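Local coordinates for DNA endonuclease i-cvui (Chlorella vulgaris, PDB 5A77), which is a LAGLIDADG homing endonuclease that cuts double-stranded DNA at a long recognition site and probably takes part in intron homing, at residues 33-45 / 111-124. Residues are numbered along the deposited sequence; the frame is centred on the assembly and turned at random.
Sequences EDYLLKYQVRVSL and IIKKLPNTKDPSVL. With nucleotides of chain C.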
# COMPACT_ATOMS: atom_id res chain seq x y z
N GLU B 33 -33.39 0.96 -8.54
CA GLU B 33 -34.82 1.27 -8.62
C GLU B 33 -35.66 0.13 -9.18
O GLU B 33 -36.86 0.11 -8.99
CB GLU B 33 -35.04 2.54 -9.45
CG GLU B 33 -35.42 3.75 -8.60
CD GLU B 33 -34.97 5.06 -9.23
OE1 GLU B 33 -35.57 5.47 -10.24
OE2 GLU B 33 -34.00 5.67 -8.71
N ASP B 34 -35.02 -0.81 -9.86
CA ASP B 34 -35.75 -1.96 -10.41
C ASP B 34 -35.83 -3.10 -9.39
O ASP B 34 -36.47 -4.13 -9.66
CB ASP B 34 -35.12 -2.45 -11.72
CG ASP B 34 -33.60 -2.39 -11.72
OD1 ASP B 34 -32.98 -2.82 -10.71
OD2 ASP B 34 -33.01 -1.96 -12.74
N TYR B 35 -35.18 -2.93 -8.24
CA TYR B 35 -35.25 -3.91 -7.15
C TYR B 35 -36.58 -3.81 -6.43
O TYR B 35 -37.08 -2.70 -6.19
CB TYR B 35 -34.11 -3.68 -6.14
CG TYR B 35 -32.82 -4.45 -6.38
CD1 TYR B 35 -32.20 -4.45 -7.62
CD2 TYR B 35 -32.20 -5.12 -5.32
CE1 TYR B 35 -30.99 -5.12 -7.83
CE2 TYR B 35 -31.00 -5.81 -5.52
CZ TYR B 35 -30.40 -5.80 -6.78
OH TYR B 35 -29.21 -6.48 -6.97
N LEU B 36 -37.15 -4.96 -6.07
CA LEU B 36 -38.38 -5.01 -5.26
C LEU B 36 -38.24 -4.20 -3.98
O LEU B 36 -39.09 -3.38 -3.67
CB LEU B 36 -38.75 -6.45 -4.91
CG LEU B 36 -40.14 -6.83 -5.43
CD1 LEU B 36 -40.18 -6.66 -6.93
CD2 LEU B 36 -40.54 -8.25 -5.05
N LEU B 37 -37.14 -4.44 -3.25
CA LEU B 37 -36.82 -3.74 -1.99
C LEU B 37 -35.92 -2.52 -2.19
O LEU B 37 -35.31 -2.04 -1.23
CB LEU B 37 -36.14 -4.70 -1.02
CG LEU B 37 -36.76 -6.09 -0.92
CD1 LEU B 37 -35.92 -7.00 -0.04
CD2 LEU B 37 -38.15 -5.98 -0.38
N LYS B 38 -35.78 -2.04 -3.42
CA LYS B 38 -35.09 -0.77 -3.71
C LYS B 38 -33.58 -0.72 -3.41
O LYS B 38 -32.91 0.21 -3.86
CB LYS B 38 -35.77 0.38 -2.95
CG LYS B 38 -37.20 0.63 -3.36
CD LYS B 38 -37.28 1.08 -4.80
CE LYS B 38 -38.71 1.05 -5.33
NZ LYS B 38 -38.74 1.49 -6.75
N TYR B 39 -33.05 -1.68 -2.66
CA TYR B 39 -31.63 -1.61 -2.30
C TYR B 39 -30.88 -2.92 -2.44
O TYR B 39 -31.42 -4.01 -2.21
CB TYR B 39 -31.46 -1.09 -0.85
CG TYR B 39 -31.83 0.37 -0.66
CD1 TYR B 39 -30.95 1.38 -1.00
CD2 TYR B 39 -33.06 0.72 -0.14
CE1 TYR B 39 -31.29 2.71 -0.83
CE2 TYR B 39 -33.41 2.05 0.04
CZ TYR B 39 -32.52 3.04 -0.30
OH TYR B 39 -32.86 4.36 -0.13
N GLN B 40 -29.61 -2.79 -2.80
CA GLN B 40 -28.68 -3.90 -2.94
C GLN B 40 -27.50 -3.62 -2.02
O GLN B 40 -27.07 -2.47 -1.91
CB GLN B 40 -28.21 -4.05 -4.40
CG GLN B 40 -27.19 -5.16 -4.64
CD GLN B 40 -26.16 -4.82 -5.72
OE1 GLN B 40 -26.16 -3.72 -6.28
NE2 GLN B 40 -25.26 -5.76 -6.01
N VAL B 41 -26.99 -4.63 -1.34
CA VAL B 41 -25.75 -4.45 -0.60
C VAL B 41 -24.61 -4.98 -1.47
O VAL B 41 -24.57 -6.17 -1.80
CB VAL B 41 -25.79 -5.15 0.77
CG1 VAL B 41 -24.41 -5.23 1.38
CG2 VAL B 41 -26.73 -4.39 1.72
N ARG B 42 -23.71 -4.09 -1.89
CA ARG B 42 -22.60 -4.48 -2.76
C ARG B 42 -21.38 -4.78 -1.91
O ARG B 42 -21.01 -3.98 -1.08
CB ARG B 42 -22.29 -3.37 -3.79
CG ARG B 42 -20.99 -3.58 -4.62
CD ARG B 42 -20.78 -2.45 -5.68
NE ARG B 42 -21.93 -2.35 -6.58
CZ ARG B 42 -22.34 -1.23 -7.18
NH1 ARG B 42 -21.67 -0.09 -7.00
NH2 ARG B 42 -23.43 -1.25 -7.95
N VAL B 43 -20.79 -5.96 -2.10
CA VAL B 43 -19.50 -6.28 -1.50
C VAL B 43 -18.38 -6.19 -2.56
O VAL B 43 -18.57 -6.58 -3.72
CB VAL B 43 -19.52 -7.69 -0.86
CG1 VAL B 43 -20.54 -7.75 0.28
CG2 VAL B 43 -19.83 -8.74 -1.89
N SER B 44 -17.21 -5.68 -2.16
CA SER B 44 -16.08 -5.58 -3.10
C SER B 44 -14.71 -5.43 -2.46
O SER B 44 -14.54 -4.73 -1.46
CB SER B 44 -16.29 -4.42 -4.08
OG SER B 44 -16.54 -3.21 -3.40
N LEU B 45 -13.73 -6.09 -3.07
CA LEU B 45 -12.33 -5.80 -2.82
C LEU B 45 -11.79 -5.01 -4.01
O LEU B 45 -11.92 -5.45 -5.15
CB LEU B 45 -11.51 -7.09 -2.62
CG LEU B 45 -10.00 -6.95 -2.38
CD1 LEU B 45 -9.52 -8.10 -1.53
CD2 LEU B 45 -9.22 -6.93 -3.67
N ILE B 111 -21.44 -10.79 5.66
CA ILE B 111 -22.44 -10.27 4.72
C ILE B 111 -22.69 -11.21 3.54
O ILE B 111 -23.82 -11.38 3.10
CB ILE B 111 -22.05 -8.90 4.14
CG1 ILE B 111 -21.85 -7.88 5.26
CG2 ILE B 111 -23.12 -8.43 3.15
CD1 ILE B 111 -21.67 -6.47 4.73
N ILE B 112 -21.63 -11.81 3.01
CA ILE B 112 -21.78 -12.68 1.86
C ILE B 112 -22.62 -13.89 2.27
O ILE B 112 -23.32 -14.49 1.45
CB ILE B 112 -20.41 -13.12 1.29
CG1 ILE B 112 -19.75 -11.96 0.53
CG2 ILE B 112 -20.57 -14.30 0.33
CD1 ILE B 112 -18.27 -12.19 0.21
N LYS B 113 -22.58 -14.20 3.57
CA LYS B 113 -23.37 -15.31 4.10
C LYS B 113 -24.87 -15.15 3.85
O LYS B 113 -25.55 -16.13 3.56
CB LYS B 113 -23.10 -15.47 5.60
CG LYS B 113 -22.60 -16.85 5.98
CD LYS B 113 -21.95 -16.84 7.35
CE LYS B 113 -20.44 -16.66 7.23
NZ LYS B 113 -19.67 -17.28 8.36
N LYS B 114 -25.36 -13.92 3.93
CA LYS B 114 -26.79 -13.64 3.82
C LYS B 114 -27.28 -13.12 2.45
O LYS B 114 -28.49 -13.04 2.23
CB LYS B 114 -27.19 -12.65 4.90
CG LYS B 114 -26.23 -12.61 6.05
CD LYS B 114 -26.79 -11.83 7.21
CE LYS B 114 -26.46 -12.56 8.49
NZ LYS B 114 -27.30 -12.08 9.61
N LEU B 115 -26.36 -12.77 1.55
CA LEU B 115 -26.76 -12.27 0.23
C LEU B 115 -27.67 -13.22 -0.53
O LEU B 115 -28.59 -12.77 -1.20
CB LEU B 115 -25.53 -11.95 -0.64
CG LEU B 115 -24.58 -10.84 -0.18
CD1 LEU B 115 -23.42 -10.74 -1.15
CD2 LEU B 115 -25.32 -9.51 -0.06
N PRO B 116 -27.42 -14.54 -0.46
CA PRO B 116 -28.38 -15.43 -1.11
C PRO B 116 -29.82 -15.27 -0.62
O PRO B 116 -30.76 -15.58 -1.37
CB PRO B 116 -27.85 -16.82 -0.75
CG PRO B 116 -26.37 -16.62 -0.67
CD PRO B 116 -26.22 -15.28 -0.01
N ASN B 117 -30.01 -14.78 0.60
CA ASN B 117 -31.36 -14.69 1.14
C ASN B 117 -31.86 -13.26 1.24
O ASN B 117 -32.82 -12.98 1.97
CB ASN B 117 -31.39 -15.37 2.52
CG ASN B 117 -30.76 -16.75 2.48
OD1 ASN B 117 -30.83 -17.46 1.47
ND2 ASN B 117 -30.13 -17.14 3.58
N THR B 118 -31.25 -12.35 0.50
CA THR B 118 -31.51 -10.93 0.71
C THR B 118 -32.85 -10.48 0.08
O THR B 118 -33.18 -9.29 0.10
CB THR B 118 -30.38 -10.06 0.15
OG1 THR B 118 -30.61 -8.71 0.55
CG2 THR B 118 -30.36 -10.11 -1.37
N LYS B 119 -33.62 -11.42 -0.46
CA LYS B 119 -34.96 -11.09 -0.92
C LYS B 119 -35.94 -10.98 0.27
O LYS B 119 -36.97 -10.32 0.19
CB LYS B 119 -35.45 -12.11 -1.95
CG LYS B 119 -35.61 -11.53 -3.37
CD LYS B 119 -36.34 -10.18 -3.31
CE LYS B 119 -37.76 -10.36 -2.70
NZ LYS B 119 -38.67 -9.18 -2.66
N ASP B 120 -35.58 -11.62 1.38
CA ASP B 120 -36.27 -11.41 2.66
C ASP B 120 -35.91 -10.03 3.24
O ASP B 120 -34.75 -9.75 3.49
CB ASP B 120 -35.88 -12.53 3.64
CG ASP B 120 -36.53 -12.38 5.00
OD1 ASP B 120 -37.51 -11.63 5.11
OD2 ASP B 120 -36.06 -13.01 5.98
N PRO B 121 -36.91 -9.16 3.46
CA PRO B 121 -36.73 -7.78 3.94
C PRO B 121 -36.03 -7.67 5.30
O PRO B 121 -35.39 -6.65 5.57
CB PRO B 121 -38.16 -7.25 4.05
CG PRO B 121 -38.95 -8.08 3.11
CD PRO B 121 -38.32 -9.44 3.14
N SER B 122 -36.15 -8.68 6.16
CA SER B 122 -35.41 -8.65 7.41
C SER B 122 -33.97 -9.11 7.17
O SER B 122 -33.05 -8.68 7.86
CB SER B 122 -36.09 -9.53 8.47
OG SER B 122 -36.13 -10.89 8.08
N VAL B 123 -33.78 -9.97 6.17
CA VAL B 123 -32.45 -10.47 5.86
C VAL B 123 -31.65 -9.38 5.16
O VAL B 123 -30.45 -9.22 5.39
CB VAL B 123 -32.48 -11.72 4.96
CG1 VAL B 123 -31.09 -11.97 4.32
CG2 VAL B 123 -32.97 -12.93 5.76
N LEU B 124 -32.31 -8.61 4.30
CA LEU B 124 -31.67 -7.45 3.72
C LEU B 124 -31.30 -6.46 4.83
O LEU B 124 -30.29 -5.74 4.74
CB LEU B 124 -32.58 -6.78 2.68
CG LEU B 124 -32.00 -5.53 2.01
CD1 LEU B 124 -30.66 -5.81 1.36
CD2 LEU B 124 -32.97 -4.95 1.01
P DC C 2 -36.08 -8.69 -6.99
OP1 DC C 2 -37.01 -9.59 -6.26
OP2 DC C 2 -35.87 -7.29 -6.54
O5' DC C 2 -34.68 -9.45 -7.09
C5' DC C 2 -33.48 -8.74 -7.37
C4' DC C 2 -32.48 -9.64 -8.08
O4' DC C 2 -32.62 -9.46 -9.51
C3' DC C 2 -31.02 -9.36 -7.74
O3' DC C 2 -30.31 -10.57 -7.44
C2' DC C 2 -30.45 -8.68 -8.99
C1' DC C 2 -31.38 -9.14 -10.10
N1 DC C 2 -31.59 -8.08 -11.12
C2 DC C 2 -30.89 -8.14 -12.32
O2 DC C 2 -30.15 -9.11 -12.53
N3 DC C 2 -31.07 -7.15 -13.23
C4 DC C 2 -31.87 -6.12 -12.96
N4 DC C 2 -32.01 -5.17 -13.90
C5 DC C 2 -32.58 -6.03 -11.73
C6 DC C 2 -32.40 -7.01 -10.85
P DA C 3 -29.05 -10.52 -6.43
OP1 DA C 3 -28.69 -11.94 -6.17
OP2 DA C 3 -29.37 -9.55 -5.36
O5' DA C 3 -27.85 -9.85 -7.27
C5' DA C 3 -27.10 -10.63 -8.20
C4' DA C 3 -26.10 -9.80 -8.97
O4' DA C 3 -26.76 -9.06 -10.04
C3' DA C 3 -25.31 -8.76 -8.16
O3' DA C 3 -24.00 -8.73 -8.66
C2' DA C 3 -26.04 -7.47 -8.54
C1' DA C 3 -26.24 -7.76 -10.02
N9 DA C 3 -27.13 -6.84 -10.73
C8 DA C 3 -28.21 -6.16 -10.22
N7 DA C 3 -28.80 -5.39 -11.10
C5 DA C 3 -28.06 -5.56 -12.26
C6 DA C 3 -28.18 -5.02 -13.56
N6 DA C 3 -29.12 -4.14 -13.91
N1 DA C 3 -27.27 -5.41 -14.49
C2 DA C 3 -26.31 -6.28 -14.14
N3 DA C 3 -26.10 -6.86 -12.94
C4 DA C 3 -27.02 -6.45 -12.04
O5' DT C 1 -38.27 -5.57 -11.39
C5' DT C 1 -38.92 -6.41 -10.42
C4' DT C 1 -38.09 -7.65 -10.11
O4' DT C 1 -37.52 -8.17 -11.34
C3' DT C 1 -36.89 -7.44 -9.17
O3' DT C 1 -36.60 -8.67 -8.51
C2' DT C 1 -35.78 -7.10 -10.15
C1' DT C 1 -36.10 -8.12 -11.24
N1 DT C 1 -35.54 -7.81 -12.58
C2 DT C 1 -34.68 -8.71 -13.17
O2 DT C 1 -34.34 -9.75 -12.62
N3 DT C 1 -34.24 -8.36 -14.42
C4 DT C 1 -34.57 -7.22 -15.13
O4 DT C 1 -34.13 -6.98 -16.25
C5 DT C 1 -35.48 -6.31 -14.46
C7 DT C 1 -35.91 -5.04 -15.14
C6 DT C 1 -35.91 -6.65 -13.23
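With CG anti to the carbonyl carbon (chi1 -43°), L37 sets its CD1 against the carbonyls of T118 and K119 and the first residues of helix 121-135, while L124, its CG anti to the backbone N (chi1 179°), sends CD2 back to meet L37 CD1 at 3.7 Å. P121 lies across L37 at about a right angle, its CG 4.2 Å from L37 CD2. Past the turn, on strand 39-50, the side chains of V41 and L124 slide past each other in opposite directions, V41 CG2 4.2 Å from L124 CD1, and CG2 of I111 touches CG1 of both V41 and V43, each at 3.9 Å. V43 also meets L115 tip to tip, CG2 to CD1, 4.2 Å apart. Q40 and R42 leave the strand on the side away from the helices; R42 NH1 bonds a thymine O4, and Q40 NE2 packs on the DA3 sugar of chain C, so one strand carries an apolar face and a DNA-binding face, as expected of a LAGLIDADG sheet. At the type I turn from Y35 to K38, L36 N donates to OP2 of DC2 of chain C over 2.7 Å, at a nearly straight 167°. K119, bent at chi2 and chi3, runs beside the same phosphate, its CD near OP1, and ends with NZ against L36 CD2 at 3.2 Å. The contact across the two segments is therefore essentially apolar, with one backbone N-H, that of L36, bonded to the DNA phosphate at its edge.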